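Local coordinates for ssDNA binding protein (PDB 4PSM) that binds single-stranded DNA, which it probably holds in a system of tunnels formed between the subunits of its assembly, at residues 5-10 with 16-21; 59-64 with 93-98. All coordinates share one frame; numbering follows the deposited sequence.

Contact 1. Residues 5-10 with 16-21; sequences LMTGFV and ANKVRR
Lys18 of helix 15-26 reaches across to the backbone of strand 4-11, where its NZ donates a hydrogen bond to Thr7 O at 2.9 Å. The ammonium group lies in the plane of the carbonyl, with a C=O...N angle of 156°, somewhat off the C=O line. CG of the lysine stands anti to the backbone N (chi1 -175°), and bends at chi2 and chi4 then turn the chain back over the Thr7 carbonyl and bring NZ to Thr7 O. Its aliphatic part packs on the way. The lysine and Val10 side chains run past each other in opposite directions, with Lys18 CB 4.0 Å from Val10 CG2, and Lys18 CG meets Thr7 CB at 3.9 Å. A water accepts a second bond from NZ at 2.7 Å and gives a weak one to Phe9 O, bridging the lysine to the corner at which the strand changes direction. With an alanine here, Thr7 O and the water would probably lose their charged donor, and a gap would open beside Thr7. The helix follows the strand after a short connection and packs on it at an axis distance of 8.1 Å and an angle of 135°, the first strand-helix pair within the ThermoDBP-related family region. One residue further along the helix, Val19 CG2 meets Thr7 CG2 at 3.8 Å, the two side chains crossing obliquely. The threonine hydroxyl is turned from that apolar contact and donates to Gly8 O, in plane and on a lone pair, while also bonding to Ile64 of the adjoining strand. Leu5 approaches Val19 at about a right angle, its CD2 lying 3.7 Å from Val19 O. Leu43 and Asn44 of helix 33-53 also touch Val19, and Met105 of the third subunit packs on Lys18.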
ATOM      1  N   LEU A   5     -30.428  22.441  -2.360  1.00 41.36           N
ATOM      2  CA  LEU A   5     -29.280  22.457  -1.470  1.00 36.06           C
ATOM      3  C   LEU A   5     -29.710  23.031  -0.127  1.00 70.93           C
ATOM      4  O   LEU A   5     -30.330  24.087  -0.061  1.00 63.35           O
ATOM      5  CB  LEU A   5     -28.149  23.257  -2.097  1.00 31.04           C
ATOM      6  CG  LEU A   5     -26.953  23.908  -1.391  1.00 45.32           C
ATOM      7  CD1 LEU A   5     -27.029  24.135   0.122  1.00 46.51           C
ATOM      8  CD2 LEU A   5     -25.600  23.433  -1.874  1.00 41.63           C
HETATM    9  N   MSE A   6     -29.392  22.314   0.942  1.00 62.92           N
HETATM   10  CA  MSE A   6     -29.738  22.751   2.282  1.00 41.12           C
HETATM   11  C   MSE A   6     -28.578  22.526   3.225  1.00 42.52           C
HETATM   12  O   MSE A   6     -28.026  21.428   3.298  1.00 66.81           O
HETATM   13  CB  MSE A   6     -30.959  22.000   2.788  1.00 26.86           C
HETATM   14  CG  MSE A   6     -32.166  22.105   1.883  1.00 81.95           C
HETATM   15 SE   MSE A   6     -33.664  21.099   2.617  1.00112.00          SE
HETATM   16  CE  MSE A   6     -32.799  19.372   2.833  1.00153.38           C
ATOM     17  N   THR A   7     -28.210  23.573   3.950  1.00 35.97           N
ATOM     18  CA  THR A   7     -27.100  23.491   4.881  1.00 39.34           C
ATOM     19  C   THR A   7     -27.527  22.933   6.236  1.00 35.59           C
ATOM     20  O   THR A   7     -26.724  22.322   6.943  1.00 37.44           O
ATOM     21  CB  THR A   7     -26.450  24.870   5.100  1.00 44.15           C
ATOM     22  OG1 THR A   7     -27.430  25.783   5.599  1.00 55.50           O
ATOM     23  CG2 THR A   7     -25.865  25.411   3.806  1.00 38.46           C
ATOM     24  N   GLY A   8     -28.791  23.135   6.592  1.00 45.09           N
ATOM     25  CA  GLY A   8     -29.228  22.915   7.958  1.00 27.41           C
ATOM     26  C   GLY A   8     -28.592  24.018   8.772  1.00 34.92           C
ATOM     27  O   GLY A   8     -28.058  24.979   8.203  1.00 35.14           O
ATOM     28  N   PHE A   9     -28.634  23.900  10.093  1.00 45.26           N
ATOM     29  CA  PHE A   9     -28.050  24.944  10.935  1.00 29.90           C
ATOM     30  C   PHE A   9     -26.538  24.992  10.778  1.00 28.32           C
ATOM     31  O   PHE A   9     -25.861  23.967  10.811  1.00 39.43           O
ATOM     32  CB  PHE A   9     -28.411  24.746  12.408  1.00 34.41           C
ATOM     33  CG  PHE A   9     -29.866  24.909  12.702  1.00 41.49           C
ATOM     34  CD1 PHE A   9     -30.445  26.173  12.721  1.00 44.19           C
ATOM     35  CD2 PHE A   9     -30.655  23.808  12.973  1.00 34.06           C
ATOM     36  CE1 PHE A   9     -31.795  26.338  13.004  1.00 32.56           C
ATOM     37  CE2 PHE A   9     -32.010  23.966  13.255  1.00 80.24           C
ATOM     38  CZ  PHE A   9     -32.581  25.236  13.269  1.00 41.91           C
ATOM     39  N   VAL A  10     -26.010  26.193  10.614  1.00 40.09           N
ATOM     40  CA  VAL A  10     -24.575  26.371  10.541  1.00 18.02           C
ATOM     41  C   VAL A  10     -24.177  27.767  11.013  1.00 42.68           C
ATOM     42  O   VAL A  10     -24.808  28.764  10.659  1.00 31.22           O
ATOM     43  CB  VAL A  10     -24.027  26.133   9.102  1.00 41.23           C
ATOM     44  CG1 VAL A  10     -24.460  27.267   8.166  1.00 18.56           C
ATOM     45  CG2 VAL A  10     -22.490  25.991   9.128  1.00 16.81           C
ATOM     46  N   ALA A  16     -19.798  29.029   4.101  1.00 19.19           N
ATOM     47  CA  ALA A  16     -19.304  28.809   2.751  1.00 34.61           C
ATOM     48  C   ALA A  16     -18.742  27.386   2.581  1.00 40.50           C
ATOM     49  O   ALA A  16     -19.046  26.705   1.602  1.00 31.92           O
ATOM     50  CB  ALA A  16     -18.285  29.874   2.383  1.00 15.32           C
ATOM     51  N   ASN A  17     -17.954  26.923   3.546  1.00 32.17           N
ATOM     52  CA  ASN A  17     -17.500  25.536   3.529  1.00 15.67           C
ATOM     53  C   ASN A  17     -18.665  24.545   3.555  1.00 38.05           C
ATOM     54  O   ASN A  17     -18.632  23.512   2.885  1.00 36.27           O
ATOM     55  CB  ASN A  17     -16.544  25.246   4.696  1.00 39.08           C
ATOM     56  CG  ASN A  17     -15.153  25.818   4.478  1.00 56.09           C
ATOM     57  OD1 ASN A  17     -14.689  25.938   3.346  1.00 47.28           O
ATOM     58  ND2 ASN A  17     -14.478  26.166   5.570  1.00108.92           N
ATOM     59  N   LYS A  18     -19.698  24.859   4.330  1.00 24.86           N
ATOM     60  CA  LYS A  18     -20.817  23.941   4.466  1.00 22.21           C
ATOM     61  C   LYS A  18     -21.582  23.824   3.155  1.00 41.13           C
ATOM     62  O   LYS A  18     -22.006  22.734   2.759  1.00 25.72           O
ATOM     63  CB  LYS A  18     -21.753  24.377   5.595  1.00 27.29           C
ATOM     64  CG  LYS A  18     -22.875  23.383   5.856  1.00 25.15           C
ATOM     65  CD  LYS A  18     -22.314  22.034   6.303  1.00 40.30           C
ATOM     66  CE  LYS A  18     -23.408  21.109   6.822  1.00 50.70           C
ATOM     67  NZ  LYS A  18     -24.105  21.674   8.014  1.00 55.16           N
ATOM     68  N   VAL A  19     -21.764  24.956   2.488  1.00 27.40           N
ATOM     69  CA  VAL A  19     -22.422  24.966   1.199  1.00 42.78           C
ATOM     70  C   VAL A  19     -21.671  24.032   0.250  1.00 28.60           C
ATOM     71  O   VAL A  19     -22.262  23.141  -0.360  1.00 27.22           O
ATOM     72  CB  VAL A  19     -22.487  26.396   0.621  1.00 29.40           C
ATOM     73  CG1 VAL A  19     -22.841  26.370  -0.858  1.00 23.19           C
ATOM     74  CG2 VAL A  19     -23.485  27.220   1.397  1.00 27.75           C
ATOM     75  N   ARG A  20     -20.361  24.226   0.153  1.00 14.65           N
ATOM     76  CA  ARG A  20     -19.550  23.453  -0.774  1.00 32.79           C
ATOM     77  C   ARG A  20     -19.606  21.962  -0.449  1.00 44.94           C
ATOM     78  O   ARG A  20     -19.699  21.123  -1.343  1.00 24.78           O
ATOM     79  CB  ARG A  20     -18.108  23.943  -0.765  1.00 29.90           C
ATOM     80  CG  ARG A  20     -17.308  23.509  -2.005  1.00 34.97           C
ATOM     81  CD  ARG A  20     -15.843  23.931  -1.895  1.00 13.56           C
ATOM     82  NE  ARG A  20     -15.155  23.162  -0.857  1.00 60.34           N
ATOM     83  CZ  ARG A  20     -13.870  23.303  -0.549  1.00 74.51           C
ATOM     84  NH1 ARG A  20     -13.127  24.190  -1.195  1.00 46.29           N
ATOM     85  NH2 ARG A  20     -13.326  22.557   0.408  1.00 63.29           N
ATOM     86  N   ARG A  21     -19.570  21.637   0.839  1.00 21.95           N
ATOM     87  CA  ARG A  21     -19.629  20.249   1.273  1.00 15.92           C
ATOM     88  C   ARG A  21     -20.921  19.576   0.849  1.00 26.09           C
ATOM     89  O   ARG A  21     -20.903  18.472   0.300  1.00 29.20           O
ATOM     90  CB  ARG A  21     -19.410  20.144   2.775  1.00 23.69           C
ATOM     91  CG  ARG A  21     -17.982  20.455   3.170  1.00 29.13           C
ATOM     92  CD  ARG A  21     -17.849  20.684   4.651  1.00 36.96           C
ATOM     93  NE  ARG A  21     -18.514  19.649   5.427  1.00 27.04           N
ATOM     94  CZ  ARG A  21     -18.637  19.697   6.745  1.00 59.74           C
ATOM     95  NH1 ARG A  21     -18.134  20.734   7.399  1.00 41.38           N
ATOM     96  NH2 ARG A  21     -19.251  18.721   7.405  1.00 36.04           N
TER
HETATM   97  O   HOH W   1     -26.297  20.935   9.471  1.00 56.17           O

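Contact 2. Residues 59-64 with 93-98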
ATOM      1  N   GLU A  59     -20.897  34.944  14.535  1.00 53.28           N
ATOM      2  CA  GLU A  59     -21.387  34.200  15.702  1.00 66.67           C
ATOM      3  C   GLU A  59     -22.834  33.763  15.506  1.00 36.41           C
ATOM      4  O   GLU A  59     -23.305  32.824  16.140  1.00 44.90           O
ATOM      5  CB  GLU A  59     -21.299  35.046  16.983  1.00 40.04           C
ATOM      6  CG  GLU A  59     -19.885  35.384  17.432  1.00 95.20           C
ATOM      7  CD  GLU A  59     -19.180  36.340  16.490  1.00127.74           C
ATOM      8  OE1 GLU A  59     -19.705  37.452  16.259  1.00 80.02           O
ATOM      9  OE2 GLU A  59     -18.101  35.977  15.976  1.00168.77           O
ATOM     10  N   ASP A  60     -23.542  34.464  14.634  1.00 32.67           N
ATOM     11  CA  ASP A  60     -24.916  34.113  14.335  1.00 43.33           C
ATOM     12  C   ASP A  60     -24.984  32.766  13.636  1.00 53.41           C
ATOM     13  O   ASP A  60     -23.993  32.272  13.099  1.00 30.14           O
ATOM     14  CB  ASP A  60     -25.581  35.188  13.468  1.00 33.21           C
ATOM     15  CG  ASP A  60     -25.657  36.539  14.168  1.00 60.61           C
ATOM     16  OD1 ASP A  60     -25.849  36.573  15.406  1.00 30.79           O
ATOM     17  OD2 ASP A  60     -25.521  37.569  13.477  1.00 37.35           O
ATOM     18  N   VAL A  61     -26.169  32.179  13.648  1.00 31.73           N
ATOM     19  CA  VAL A  61     -26.402  30.922  12.977  1.00 43.61           C
ATOM     20  C   VAL A  61     -27.371  31.143  11.827  1.00 38.43           C
ATOM     21  O   VAL A  61     -28.355  31.859  11.957  1.00 37.67           O
ATOM     22  CB  VAL A  61     -26.947  29.864  13.949  1.00 34.18           C
ATOM     23  CG1 VAL A  61     -27.470  28.657  13.192  1.00 41.02           C
ATOM     24  CG2 VAL A  61     -25.860  29.466  14.945  1.00 22.54           C
ATOM     25  N   VAL A  62     -27.072  30.526  10.696  1.00 44.58           N
ATOM     26  CA  VAL A  62     -27.911  30.652   9.522  1.00 30.63           C
ATOM     27  C   VAL A  62     -28.357  29.276   9.041  1.00 47.40           C
ATOM     28  O   VAL A  62     -27.773  28.256   9.405  1.00 40.76           O
ATOM     29  CB  VAL A  62     -27.156  31.367   8.381  1.00 60.27           C
ATOM     30  CG1 VAL A  62     -26.601  32.695   8.865  1.00 35.60           C
ATOM     31  CG2 VAL A  62     -26.025  30.482   7.851  1.00 37.45           C
ATOM     32  N   ARG A  63     -29.417  29.262   8.245  1.00 35.78           N
ATOM     33  CA  ARG A  63     -29.773  28.106   7.441  1.00 35.34           C
ATOM     34  C   ARG A  63     -29.888  28.585   6.010  1.00 34.46           C
ATOM     35  O   ARG A  63     -30.523  29.600   5.742  1.00 39.68           O
ATOM     36  CB  ARG A  63     -31.096  27.499   7.883  1.00 23.10           C
ATOM     37  CG  ARG A  63     -31.076  26.908   9.271  1.00 53.76           C
ATOM     38  CD  ARG A  63     -32.454  26.397   9.642  1.00 67.64           C
ATOM     39  NE  ARG A  63     -32.887  25.312   8.767  1.00 68.76           N
ATOM     40  CZ  ARG A  63     -32.620  24.030   8.989  1.00 63.68           C
ATOM     41  NH1 ARG A  63     -31.920  23.672  10.058  1.00 53.77           N
ATOM     42  NH2 ARG A  63     -33.051  23.105   8.146  1.00 66.52           N
ATOM     43  N   ILE A  64     -29.276  27.851   5.090  1.00 34.95           N
ATOM     44  CA  ILE A  64     -29.298  28.230   3.686  1.00 21.91           C
ATOM     45  C   ILE A  64     -29.965  27.159   2.834  1.00 37.14           C
ATOM     46  O   ILE A  64     -29.672  25.969   2.953  1.00 49.41           O
ATOM     47  CB  ILE A  64     -27.879  28.519   3.156  1.00 48.25           C
ATOM     48  CG1 ILE A  64     -27.288  29.724   3.891  1.00 35.60           C
ATOM     49  CG2 ILE A  64     -27.908  28.744   1.643  1.00 39.63           C
ATOM     50  CD1 ILE A  64     -25.869  30.045   3.509  1.00 52.23           C
ATOM     51  N   GLU A  93     -28.844  31.688  22.237  1.00 60.10           N
ATOM     52  CA  GLU A  93     -27.534  31.442  22.820  1.00 43.38           C
ATOM     53  C   GLU A  93     -27.114  29.978  22.783  1.00 65.35           C
ATOM     54  O   GLU A  93     -25.947  29.697  22.527  1.00 44.03           O
ATOM     55  CB  GLU A  93     -27.395  32.032  24.221  1.00 43.75           C
ATOM     56  CG  GLU A  93     -27.429  33.546  24.253  1.00 48.45           C
ATOM     57  CD  GLU A  93     -28.842  34.076  24.504  1.00133.92           C
ATOM     58  OE1 GLU A  93     -29.810  33.340  24.213  1.00173.45           O
ATOM     59  OE2 GLU A  93     -28.985  35.219  25.001  1.00111.86           O
ATOM     60  N   LYS A  94     -28.048  29.059  22.995  1.00 66.04           N
ATOM     61  CA  LYS A  94     -27.711  27.638  23.005  1.00 44.81           C
ATOM     62  C   LYS A  94     -27.418  27.082  21.615  1.00 44.33           C
ATOM     63  O   LYS A  94     -26.467  26.324  21.442  1.00 45.58           O
ATOM     64  CB  LYS A  94     -28.797  26.824  23.724  1.00 44.42           C
ATOM     65  CG  LYS A  94     -28.734  26.963  25.244  1.00 44.19           C
ATOM     66  CD  LYS A  94     -29.907  26.289  25.956  1.00 45.78           C
ATOM     67  CE  LYS A  94     -31.152  27.162  25.919  1.00 96.65           C
ATOM     68  NZ  LYS A  94     -31.036  28.387  26.763  1.00 85.58           N
ATOM     69  N   LEU A  95     -28.229  27.469  20.634  1.00 54.81           N
ATOM     70  CA  LEU A  95     -28.011  27.071  19.248  1.00 44.03           C
ATOM     71  C   LEU A  95     -26.659  27.582  18.771  1.00 55.68           C
ATOM     72  O   LEU A  95     -25.879  26.856  18.148  1.00 48.10           O
ATOM     73  CB  LEU A  95     -29.115  27.634  18.357  1.00 30.56           C
ATOM     74  CG  LEU A  95     -29.029  27.244  16.885  1.00 40.89           C
ATOM     75  CD1 LEU A  95     -29.399  25.779  16.697  1.00 47.59           C
ATOM     76  CD2 LEU A  95     -29.910  28.145  16.039  1.00 36.00           C
ATOM     77  N   ALA A  96     -26.384  28.843  19.075  1.00 38.64           N
ATOM     78  CA  ALA A  96     -25.132  29.466  18.675  1.00 43.56           C
ATOM     79  C   ALA A  96     -23.962  28.732  19.308  1.00 44.46           C
ATOM     80  O   ALA A  96     -22.942  28.506  18.667  1.00 44.02           O
ATOM     81  CB  ALA A  96     -25.112  30.932  19.076  1.00 42.76           C
ATOM     82  N   LEU A  97     -24.118  28.374  20.579  1.00 46.45           N
ATOM     83  CA  LEU A  97     -23.070  27.668  21.293  1.00 55.48           C
ATOM     84  C   LEU A  97     -22.817  26.319  20.645  1.00 50.61           C
ATOM     85  O   LEU A  97     -21.677  25.938  20.438  1.00 38.05           O
ATOM     86  CB  LEU A  97     -23.425  27.496  22.774  1.00 45.98           C
ATOM     87  CG  LEU A  97     -22.498  26.553  23.564  1.00 74.18           C
ATOM     88  CD1 LEU A  97     -21.031  26.930  23.395  1.00 35.93           C
ATOM     89  CD2 LEU A  97     -22.870  26.480  25.051  1.00 39.68           C
ATOM     90  N   ALA A  98     -23.896  25.615  20.321  1.00 44.05           N
ATOM     91  CA  ALA A  98     -23.811  24.292  19.729  1.00 40.32           C
ATOM     92  C   ALA A  98     -23.111  24.326  18.366  1.00 49.71           C
ATOM     93  O   ALA A  98     -22.313  23.447  18.054  1.00 46.08           O
ATOM     94  CB  ALA A  98     -25.207  23.683  19.601  1.00 30.54           C
TER
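Val61 points its side chain at helix 93-141 and divides its two methyls between consecutive helix residues. CG1 meets Leu95 CD2 at 3.8 Å, the two side chains crossing at a slant, while CG2 rests on the helix backbone, 3.8 Å from Ala96 CA. With CG1 anti to the backbone N (chi1 168°), the valine straddles both positions, and the short side chain of Ala96 probably allows Val61 CG2 to come so near the backbone. This is the tight part: Val61, Leu95 and Ala96 are all buried, and Phe9 touches both Val61 and Leu95. Toward Glu59 the packing thins. Ala96 CB is 3.9 Å from Glu59 O, but the glutamate chain leads away from the helix, and its side chain lies about 3 Å from a sulfate that probably came from the crystallisation liquor. The buried area totals 140 Å², consistent with so narrow a footprint. Leu95 also packs on Ala98 of the third subunit, so the same helix meets both its own sheet and another chain. At the start of strand 61-71, this is apolar strand-to-helix packing that seats the long helix, predicted to form a coiled coil, on the antiparallel sheet.

Overall arrangement
Contacts 1 and 2 have centres 13 Å apart and follow one another along the chain, yet they share one sheet, because strands 4-11 and 61-71 are antiparallel neighbours. Two probable hydrogen bonds link them directly: Thr7 OG1 to Ile64 N at 2.8 Å and Val10 O to Val62 N at 2.9 Å. Between them Phe9 CD2 lies 3.2 Å from Arg63 NH1, a cation-pi pair. Contact 1 lies about 9 Å from the chain centre and contact 2 about 20 Å, measured between centres. Both touch the third subunit, whose Glu101 bonds Phe9 N and forms a salt bridge with Arg63, tying this shared region to the assembly.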